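Long-range contacts in GDSL-like protein (Roseburia intestinalis L1-82, PDB 6HFZ), which removes acetyl groups from complex beta-mannans as a two-domain esterase of the SGNH hydrolase clan: residues H269-S274 with F361-V366; Y293-K298 with K329-T334; L299-A304 with D319-E324. One frame throughout, in Å; residues are numbered along the deposited sequence.

All three contacts lie in the beta-rich part of the chain that follows the helix-and-strand SGNH hydrolase part. They are nested along the sequence: interaction 3 lies inside the loop closed by interaction 2, which lies inside that closed by interaction 1. Interactions 1 and 2 share one antiparallel sheet, where strands 361-370 and 288-295 are neighbours, and their centres are about 11 Å apart. Interaction 3, at the end of a second antiparallel sheet, is centred about 8 Å from interaction 2 and about 14 Å from interaction 1. Ser296 of interaction 2 probably makes backbone hydrogen bonds to Ala320 and Phe322 of interaction 3. Phe361 packs on Pro302, Ala304 and Ala320, joining the two sheets.

Interaction 1: H269-S274 with F361-V366; sequences HGWTAS and FYLVSV
The Tyr362 ring carries the carbonyl oxygen of Trp271 over one face, 4.1 Å above its plane and offset toward the rim. At the ring edge, in plane, lies CA of Val364. Thr272 CG2 comes in obliquely and is 3.4 Å from Tyr362 CD2, while Gly270 CA lies near CE1, also obliquely. The indole of Trp271 receives the carbonyl oxygen of Leu363 at its edge, near the ring plane, 3.5 Å from Trp271 CE3. The same CE3 touches Leu363 CD2 at 3.9 Å, and the two side chains cross at a slant.

In Tyr362, CG is anti to the backbone N (chi1 -159°), which carries the ring out to Gly270. Its hydroxyl accepts a hydrogen bond from Gly270 N at 3.2 Å and is also hydrogen-bonded to Asp256. A CB on Gly270 would run into Leu363 O and the tyrosine ring. The chains pass close here, with Gly270 CA 4.4 Å from Val364 CA.

The backbones pair as antiparallel strands. Trp271 and Leu363 form a hydrogen-bonded pair, with Leu363 N to Trp271 O at 2.9 Å. Ala273 and Phe361 form the next one, with Phe361 N to Ala273 O at 2.9 Å. Thr272 and Tyr362 are the non-hydrogen-bonded pair between them.

Trp271, Ala273, Phe361 and Leu363 share one face of the sheet. This face packs on the second antiparallel sheet: Trp271 and Leu363 reach Ile280 of strand 279-286, and Ala273 and Phe361 reach Leu350 of strand 342-352. Val364 and Ser365 of strand 361-370 both face Gln292 of the neighbouring strand 288-295, a classic beta bulge. Strand 271-273 also pairs with strand 254-255.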
loop_
_atom_site.group_PDB
_atom_site.type_symbol
_atom_site.label_atom_id
_atom_site.label_comp_id
_atom_site.label_asym_id
_atom_site.label_seq_id
_atom_site.Cartn_x
_atom_site.Cartn_y
_atom_site.Cartn_z
ATOM N N HIS A 269 12.644 -1.179 13.005
ATOM C CA HIS A 269 13.464 -2.227 12.378
ATOM C C HIS A 269 14.589 -1.667 11.498
ATOM O O HIS A 269 15.234 -2.419 10.767
ATOM C CB HIS A 269 12.607 -3.208 11.550
ATOM C CG HIS A 269 11.594 -3.931 12.376
ATOM N ND1 HIS A 269 11.724 -4.024 13.753
ATOM C CD2 HIS A 269 10.464 -4.602 12.050
ATOM C CE1 HIS A 269 10.686 -4.727 14.233
ATOM N NE2 HIS A 269 9.919 -5.102 13.237
ATOM N N GLY A 270 14.799 -0.360 11.580
ATOM C CA GLY A 270 15.813 0.263 10.783
ATOM C C GLY A 270 16.965 0.769 11.627
ATOM O O GLY A 270 17.393 0.133 12.587
ATOM N N TRP A 271 17.507 1.920 11.231
ATOM C CA TRP A 271 18.729 2.422 11.795
ATOM C C TRP A 271 18.600 3.938 11.914
ATOM O O TRP A 271 17.960 4.589 11.077
ATOM C CB TRP A 271 19.951 2.095 10.927
ATOM C CG TRP A 271 20.213 0.690 10.533
ATOM C CD1 TRP A 271 21.031 -0.208 11.159
ATOM C CD2 TRP A 271 19.669 0.024 9.382
ATOM N NE1 TRP A 271 21.067 -1.368 10.455
ATOM C CE2 TRP A 271 20.223 -1.272 9.371
ATOM C CE3 TRP A 271 18.777 0.401 8.364
ATOM C CZ2 TRP A 271 19.932 -2.195 8.378
ATOM C CZ3 TRP A 271 18.485 -0.522 7.390
ATOM C CH2 TRP A 271 19.065 -1.792 7.384
ATOM N N THR A 272 19.272 4.530 12.909
ATOM C CA THR A 272 19.242 5.966 13.097
ATOM C C THR A 272 20.663 6.532 13.060
ATOM O O THR A 272 21.575 5.790 13.330
ATOM C CB THR A 272 18.588 6.388 14.412
ATOM O OG1 THR A 272 19.289 5.761 15.479
ATOM C CG2 THR A 272 17.125 5.997 14.435
ATOM N N ALA A 273 20.760 7.839 12.769
ATOM C CA ALA A 273 22.048 8.595 12.773
ATOM C C ALA A 273 21.813 10.084 13.072
ATOM O O ALA A 273 20.870 10.677 12.561
ATOM C CB ALA A 273 22.740 8.404 11.439
ATOM N N SER A 274 22.746 10.713 13.817
ATOM C CA SER A 274 22.625 12.113 14.198
ATOM C C SER A 274 23.795 12.990 13.711
ATOM O O SER A 274 23.680 14.217 13.810
ATOM C CB SER A 274 22.526 12.255 15.715
ATOM O OG SER A 274 21.403 11.532 16.220
ATOM N N PHE A 361 18.125 11.195 11.642
ATOM C CA PHE A 361 17.694 10.590 10.389
ATOM C C PHE A 361 17.252 9.145 10.695
ATOM O O PHE A 361 17.923 8.467 11.439
ATOM C CB PHE A 361 18.846 10.652 9.383
ATOM C CG PHE A 361 18.444 10.279 7.984
ATOM C CD1 PHE A 361 18.353 8.947 7.603
ATOM C CD2 PHE A 361 18.108 11.268 7.065
ATOM C CE1 PHE A 361 17.956 8.617 6.307
ATOM C CE2 PHE A 361 17.624 10.925 5.807
ATOM C CZ PHE A 361 17.595 9.604 5.419
ATOM N N TYR A 362 16.112 8.692 10.138
ATOM C CA TYR A 362 15.660 7.283 10.301
ATOM C C TYR A 362 15.675 6.599 8.923
ATOM O O TYR A 362 14.837 6.887 8.077
ATOM C CB TYR A 362 14.269 7.194 10.964
ATOM C CG TYR A 362 14.032 5.823 11.575
ATOM C CD1 TYR A 362 13.852 4.711 10.780
ATOM C CD2 TYR A 362 14.048 5.637 12.959
ATOM C CE1 TYR A 362 13.716 3.441 11.337
ATOM C CE2 TYR A 362 13.847 4.391 13.538
ATOM C CZ TYR A 362 13.716 3.287 12.722
ATOM O OH TYR A 362 13.589 2.047 13.289
ATOM N N LEU A 363 16.592 5.652 8.749
ATOM C CA LEU A 363 16.656 4.782 7.569
ATOM C C LEU A 363 15.842 3.515 7.868
ATOM O O LEU A 363 16.190 2.702 8.723
ATOM C CB LEU A 363 18.133 4.491 7.274
ATOM C CG LEU A 363 18.400 3.579 6.085
ATOM C CD1 LEU A 363 17.892 4.193 4.765
ATOM C CD2 LEU A 363 19.885 3.267 5.965
ATOM N N VAL A 364 14.684 3.368 7.194
ATOM C CA VAL A 364 13.778 2.292 7.510
ATOM C C VAL A 364 14.217 1.005 6.789
ATOM O O VAL A 364 14.277 -0.078 7.370
ATOM C CB VAL A 364 12.325 2.664 7.168
ATOM C CG1 VAL A 364 11.382 1.466 7.352
ATOM C CG2 VAL A 364 11.861 3.905 7.939
ATOM N N SER A 365 14.531 1.070 5.488
ATOM C CA SER A 365 14.871 -0.110 4.735
ATOM C C SER A 365 15.565 0.288 3.437
ATOM O O SER A 365 15.384 1.405 2.974
ATOM C CB SER A 365 13.655 -0.974 4.372
ATOM O OG SER A 365 12.925 -0.432 3.240
ATOM N N VAL A 366 16.321 -0.662 2.861
ATOM C CA VAL A 366 16.624 -0.590 1.402
ATOM C C VAL A 366 15.967 -1.794 0.736
ATOM O O VAL A 366 16.068 -2.931 1.235
ATOM C CB VAL A 366 18.143 -0.564 1.133
ATOM C CG1 VAL A 366 18.415 -0.490 -0.373
ATOM C CG2 VAL A 366 18.818 0.582 1.886
#

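Interaction 2: Y293-K298 with K329-T334; sequences YRKSVK and KLELDT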
loop_
_atom_site.group_PDB
_atom_site.type_symbol
_atom_site.label_atom_id
_atom_site.label_comp_id
_atom_site.label_asym_id
_atom_site.label_seq_id
_atom_site.Cartn_x
_atom_site.Cartn_y
_atom_site.Cartn_z
ATOM N N TYR A 293 12.708 5.971 4.228
ATOM C CA TYR A 293 13.269 6.824 5.270
ATOM C C TYR A 293 12.217 7.818 5.759
ATOM O O TYR A 293 11.234 8.071 5.057
ATOM C CB TYR A 293 14.501 7.612 4.773
ATOM C CG TYR A 293 14.252 8.544 3.593
ATOM C CD1 TYR A 293 14.136 8.061 2.286
ATOM C CD2 TYR A 293 14.158 9.919 3.769
ATOM C CE1 TYR A 293 13.934 8.916 1.199
ATOM C CE2 TYR A 293 13.932 10.780 2.696
ATOM C CZ TYR A 293 13.816 10.281 1.410
ATOM O OH TYR A 293 13.651 11.137 0.341
ATOM N N ARG A 294 12.463 8.405 6.939
ATOM C CA ARG A 294 11.506 9.331 7.483
ATOM C C ARG A 294 11.692 10.730 6.887
ATOM O O ARG A 294 12.807 11.258 6.824
ATOM C CB ARG A 294 11.635 9.428 9.005
ATOM C CG ARG A 294 10.722 10.469 9.655
ATOM C CD ARG A 294 10.739 10.271 11.171
ATOM N NE ARG A 294 12.052 10.409 11.797
ATOM C CZ ARG A 294 12.428 9.793 12.907
ATOM N NH1 ARG A 294 11.598 8.960 13.527
ATOM N NH2 ARG A 294 13.667 9.918 13.365
ATOM N N LYS A 295 10.560 11.366 6.540
ATOM C CA LYS A 295 10.471 12.786 6.330
ATOM C C LYS A 295 9.662 13.350 7.511
ATOM O O LYS A 295 8.501 12.985 7.724
ATOM C CB LYS A 295 9.825 13.100 4.976
ATOM C CG LYS A 295 10.740 12.976 3.772
ATOM C CD LYS A 295 10.116 13.430 2.492
ATOM C CE LYS A 295 11.091 13.347 1.341
ATOM N NZ LYS A 295 10.412 13.375 0.020
ATOM N N SER A 296 10.322 14.204 8.300
ATOM C CA SER A 296 9.893 14.631 9.614
ATOM C C SER A 296 9.227 16.008 9.534
ATOM O O SER A 296 9.716 16.906 8.882
ATOM C CB SER A 296 11.074 14.640 10.574
ATOM O OG SER A 296 10.709 15.289 11.793
ATOM N N VAL A 297 8.087 16.173 10.196
ATOM C CA VAL A 297 7.497 17.504 10.332
ATOM C C VAL A 297 8.082 18.226 11.549
ATOM O O VAL A 297 7.784 19.426 11.765
ATOM C CB VAL A 297 5.969 17.437 10.436
ATOM C CG1 VAL A 297 5.369 17.048 9.075
ATOM C CG2 VAL A 297 5.519 16.510 11.555
ATOM N N LYS A 298 8.845 17.500 12.361
ATOM C CA LYS A 298 9.622 18.090 13.461
ATOM C C LYS A 298 10.970 18.521 12.893
ATOM O O LYS A 298 11.753 17.659 12.511
ATOM C CB LYS A 298 9.800 17.074 14.589
ATOM C CG LYS A 298 8.530 16.764 15.366
ATOM C CD LYS A 298 8.762 15.847 16.541
ATOM C CE LYS A 298 7.557 14.978 16.850
ATOM N NZ LYS A 298 7.624 14.433 18.227
ATOM N N LYS A 329 6.118 11.425 7.022
ATOM C CA LYS A 329 5.869 10.535 5.902
ATOM C C LYS A 329 6.944 9.451 5.908
ATOM O O LYS A 329 8.156 9.736 6.123
ATOM C CB LYS A 329 5.897 11.321 4.594
ATOM C CG LYS A 329 5.733 10.510 3.309
ATOM C CD LYS A 329 5.834 11.361 2.059
ATOM C CE LYS A 329 5.354 10.631 0.822
ATOM N NZ LYS A 329 5.737 11.372 -0.404
ATOM N N LEU A 330 6.506 8.230 5.641
ATOM C CA LEU A 330 7.418 7.116 5.333
ATOM C C LEU A 330 7.757 7.154 3.837
ATOM O O LEU A 330 7.095 6.550 2.982
ATOM C CB LEU A 330 6.750 5.815 5.763
ATOM C CG LEU A 330 7.518 4.554 5.403
ATOM C CD1 LEU A 330 8.962 4.633 5.880
ATOM C CD2 LEU A 330 6.843 3.309 5.910
ATOM N N GLU A 331 8.815 7.909 3.494
ATOM C CA GLU A 331 9.144 8.146 2.116
ATOM C C GLU A 331 9.716 6.865 1.501
ATOM O O GLU A 331 10.435 6.092 2.168
ATOM C CB GLU A 331 10.087 9.337 1.988
ATOM C CG GLU A 331 10.355 9.745 0.537
ATOM C CD GLU A 331 9.094 10.088 -0.250
ATOM O OE1 GLU A 331 8.688 11.252 -0.168
ATOM O OE2 GLU A 331 8.465 9.176 -0.882
ATOM N N LEU A 332 9.434 6.658 0.205
ATOM C CA LEU A 332 10.069 5.574 -0.563
ATOM C C LEU A 332 10.509 6.152 -1.905
ATOM O O LEU A 332 9.644 6.537 -2.709
ATOM C CB LEU A 332 9.088 4.420 -0.736
ATOM C CG LEU A 332 9.654 3.099 -1.259
ATOM C CD1 LEU A 332 8.722 1.948 -0.928
ATOM C CD2 LEU A 332 9.945 3.141 -2.747
ATOM N N ASP A 333 11.816 6.196 -2.135
ATOM C CA ASP A 333 12.373 6.773 -3.351
ATOM C C ASP A 333 12.984 5.663 -4.176
ATOM O O ASP A 333 13.795 4.834 -3.659
ATOM C CB ASP A 333 13.422 7.849 -3.075
ATOM C CG ASP A 333 12.964 9.166 -2.482
ATOM O OD1 ASP A 333 11.793 9.545 -2.666
ATOM O OD2 ASP A 333 13.838 9.868 -1.903
ATOM N N THR A 334 12.656 5.638 -5.472
ATOM C CA THR A 334 13.250 4.631 -6.347
ATOM C C THR A 334 14.600 5.163 -6.831
ATOM O O THR A 334 14.630 6.274 -7.368
ATOM C CB THR A 334 12.348 4.254 -7.536
ATOM O OG1 THR A 334 11.106 3.741 -7.048
ATOM C CG2 THR A 334 12.989 3.198 -8.417
HETATM O O HOH W 1 11.554 12.016 -2.296
#
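Lys295 slants across Glu331 and ends in a salt bridge, with Lys295 NZ 2.7 Å from Glu331 OE1. The lysine chain is extended beyond CG. The glutamate has CG anti to its backbone N and then bends at chi2 (57°), and its OE1 meets both Lys295 NZ and Lys329 NZ. Lys329 NZ bonds this OE1 at 3.0 Å. The two ammonium groups reach it from opposite faces of the carboxylate plane, Lys295 on the anti side and Lys329 on the syn side. Leu332 N holds OE2, so both oxygens are gripped.

Tyr293 lies alongside Glu331. Its CG stands between the backbone N and the carbonyl carbon (chi1 60°), which brings one ring face under Glu331 CB, a CH-pi contact of 4.0 Å from CB to the ring centroid. Its hydroxyl donates to Asp333 OD2 at 2.6 Å, met from above the carboxylate plane.

Tyr293 with Glu331 and Lys295 with Lys329 are hydrogen-bonded pairs, and Arg294 with Leu330 is the non-hydrogen-bonded pair between them. This is the antiparallel pairing of strands 288-295 and 329-336, with a Lys295-Glu331-Lys329 salt-bridge network on the sheet face that also carries Tyr293.

Interaction 3: L299-A304 with D319-E324; sequences LPAPVA and DANFDE
Leu299 lays its CD2 methyl against Asn321, 3.7 Å from OD1 and close to CA. The two side chains approach each other at an angle. Beyond this contact, the Asn321 amide bridges the backbone of Ala301. Asn321 OD1 accepts from Ala301 N at 2.8 Å, and ND2 donates back to Ala301 O at 2.8 Å. The second bond is not on a lone pair: ND2 stands 47° above the carbonyl plane of Ala301. Pro300, which follows a cis peptide bond, brings its CA to 3.4 Å from Asn321 OD1.

A third bond helps fix the amide. Asn321 ND2 also donates to Asp319 OD1 at 2.8 Å. This OD1 lies in the amide plane of Asn321 and is met on its syn side, a little out of the carboxylate plane. Asp319 OD1 takes the backbone N of Asn321 as well, on its anti side, which makes an Asx turn. With CG of Asp319 anti to the backbone N (chi1 -172°), OD1 comes to 3.7 Å from Val303 CG2. The other oxygen, OD2, forms a salt bridge with Arg317.

Replacing Asn321 by an alanine removes the amide, which would probably leave Ala301 N and O without these mates and Asp319 OD1 with one donor fewer.

Ala320 N donates to Pro302 O at 3.1 Å, in the carbonyl plane, and Ala320 CB packs against Ala301 CB at 3.8 Å. Val303 and Asp319 form a non-hydrogen-bonded antiparallel pair.

The contact thus sits where strand 303-308 begins and strand 316-319, its neighbour in the second sheet, ends. Strand 342-352 flanks strand 303-308, and Phe361 of strand 361-370 packs on Pro302, Ala304 and Ala320.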
loop_
_atom_site.group_PDB
_atom_site.type_symbol
_atom_site.label_atom_id
_atom_site.label_comp_id
_atom_site.label_asym_id
_atom_site.label_seq_id
_atom_site.Cartn_x
_atom_site.Cartn_y
_atom_site.Cartn_z
ATOM N N LEU A 299 11.188 19.844 12.800
ATOM C CA LEU A 299 12.257 20.451 12.046
ATOM C C LEU A 299 13.224 21.167 12.995
ATOM O O LEU A 299 12.817 21.596 14.083
ATOM C CB LEU A 299 11.653 21.496 11.102
ATOM C CG LEU A 299 10.773 21.018 9.941
ATOM C CD1 LEU A 299 10.485 22.191 9.010
ATOM C CD2 LEU A 299 11.429 19.874 9.173
ATOM N N PRO A 300 14.482 21.351 12.582
ATOM C CA PRO A 300 15.068 20.783 11.385
ATOM C C PRO A 300 15.489 19.322 11.608
ATOM O O PRO A 300 15.448 18.813 12.720
ATOM C CB PRO A 300 16.280 21.673 11.079
ATOM C CG PRO A 300 16.736 22.174 12.424
ATOM C CD PRO A 300 15.572 21.961 13.377
ATOM N N ALA A 301 15.891 18.667 10.511
ATOM C CA ALA A 301 16.337 17.284 10.501
ATOM C C ALA A 301 17.509 17.128 9.525
ATOM O O ALA A 301 17.795 18.022 8.718
ATOM C CB ALA A 301 15.182 16.396 10.116
ATOM N N PRO A 302 18.252 16.013 9.609
ATOM C CA PRO A 302 19.419 15.791 8.770
ATOM C C PRO A 302 19.068 15.497 7.315
ATOM O O PRO A 302 17.888 15.245 6.983
ATOM C CB PRO A 302 20.066 14.535 9.348
ATOM C CG PRO A 302 19.567 14.481 10.746
ATOM C CD PRO A 302 18.137 14.956 10.619
ATOM N N VAL A 303 20.097 15.586 6.485
ATOM C CA VAL A 303 20.060 15.223 5.083
ATOM C C VAL A 303 21.094 14.133 4.878
ATOM O O VAL A 303 22.180 14.208 5.464
ATOM C CB VAL A 303 20.341 16.434 4.177
ATOM C CG1 VAL A 303 20.317 16.033 2.712
ATOM C CG2 VAL A 303 19.362 17.586 4.456
ATOM N N ALA A 304 20.736 13.107 4.103
ATOM C CA ALA A 304 21.660 12.045 3.723
ATOM C C ALA A 304 21.769 11.970 2.201
ATOM O O ALA A 304 20.994 12.597 1.501
ATOM C CB ALA A 304 21.193 10.727 4.289
ATOM N N ASP A 319 16.372 14.002 1.940
ATOM C CA ASP A 319 16.167 15.136 2.855
ATOM C C ASP A 319 15.035 14.835 3.851
ATOM O O ASP A 319 13.861 14.743 3.484
ATOM C CB ASP A 319 15.886 16.406 2.056
ATOM C CG ASP A 319 15.840 17.688 2.864
ATOM O OD1 ASP A 319 15.639 17.618 4.091
ATOM O OD2 ASP A 319 16.026 18.757 2.243
ATOM N N ALA A 320 15.381 14.791 5.134
ATOM C CA ALA A 320 14.423 14.441 6.190
ATOM C C ALA A 320 13.573 15.646 6.622
ATOM O O ALA A 320 12.668 15.487 7.397
ATOM C CB ALA A 320 15.159 13.789 7.326
ATOM N N ASN A 321 13.831 16.834 6.052
ATOM C CA ASN A 321 13.071 18.043 6.306
ATOM C C ASN A 321 11.827 18.067 5.409
ATOM O O ASN A 321 11.902 18.480 4.239
ATOM C CB ASN A 321 13.912 19.290 6.036
ATOM C CG ASN A 321 15.098 19.365 6.964
ATOM O OD1 ASN A 321 14.943 19.776 8.107
ATOM N ND2 ASN A 321 16.243 18.884 6.514
ATOM N N PHE A 322 10.698 17.617 5.964
ATOM C CA PHE A 322 9.430 17.524 5.230
ATOM C C PHE A 322 8.832 18.923 5.086
ATOM O O PHE A 322 8.730 19.660 6.079
ATOM C CB PHE A 322 8.426 16.624 5.951
ATOM C CG PHE A 322 7.302 16.081 5.096
ATOM C CD1 PHE A 322 7.429 15.996 3.718
ATOM C CD2 PHE A 322 6.175 15.539 5.684
ATOM C CE1 PHE A 322 6.428 15.444 2.945
ATOM C CE2 PHE A 322 5.147 15.025 4.903
ATOM C CZ PHE A 322 5.271 15.006 3.533
ATOM N N ASP A 323 8.401 19.249 3.865
ATOM C CA ASP A 323 7.874 20.579 3.553
ATOM C C ASP A 323 6.340 20.602 3.625
ATOM O O ASP A 323 5.744 21.628 3.337
ATOM C CB ASP A 323 8.375 21.058 2.190
ATOM C CG ASP A 323 8.171 20.079 1.048
ATOM O OD1 ASP A 323 7.838 18.903 1.323
ATOM O OD2 ASP A 323 8.356 20.502 -0.114
ATOM N N GLU A 324 5.707 19.482 3.988
ATOM C CA GLU A 324 4.254 19.407 4.192
ATOM C C GLU A 324 4.028 19.291 5.692
ATOM O O GLU A 324 4.992 19.161 6.415
ATOM C CB GLU A 324 3.660 18.210 3.441
ATOM C CG GLU A 324 4.035 18.194 1.971
ATOM C CD GLU A 324 3.554 16.985 1.195
ATOM O OE1 GLU A 324 2.504 16.429 1.565
ATOM O OE2 GLU A 324 4.242 16.594 0.226
#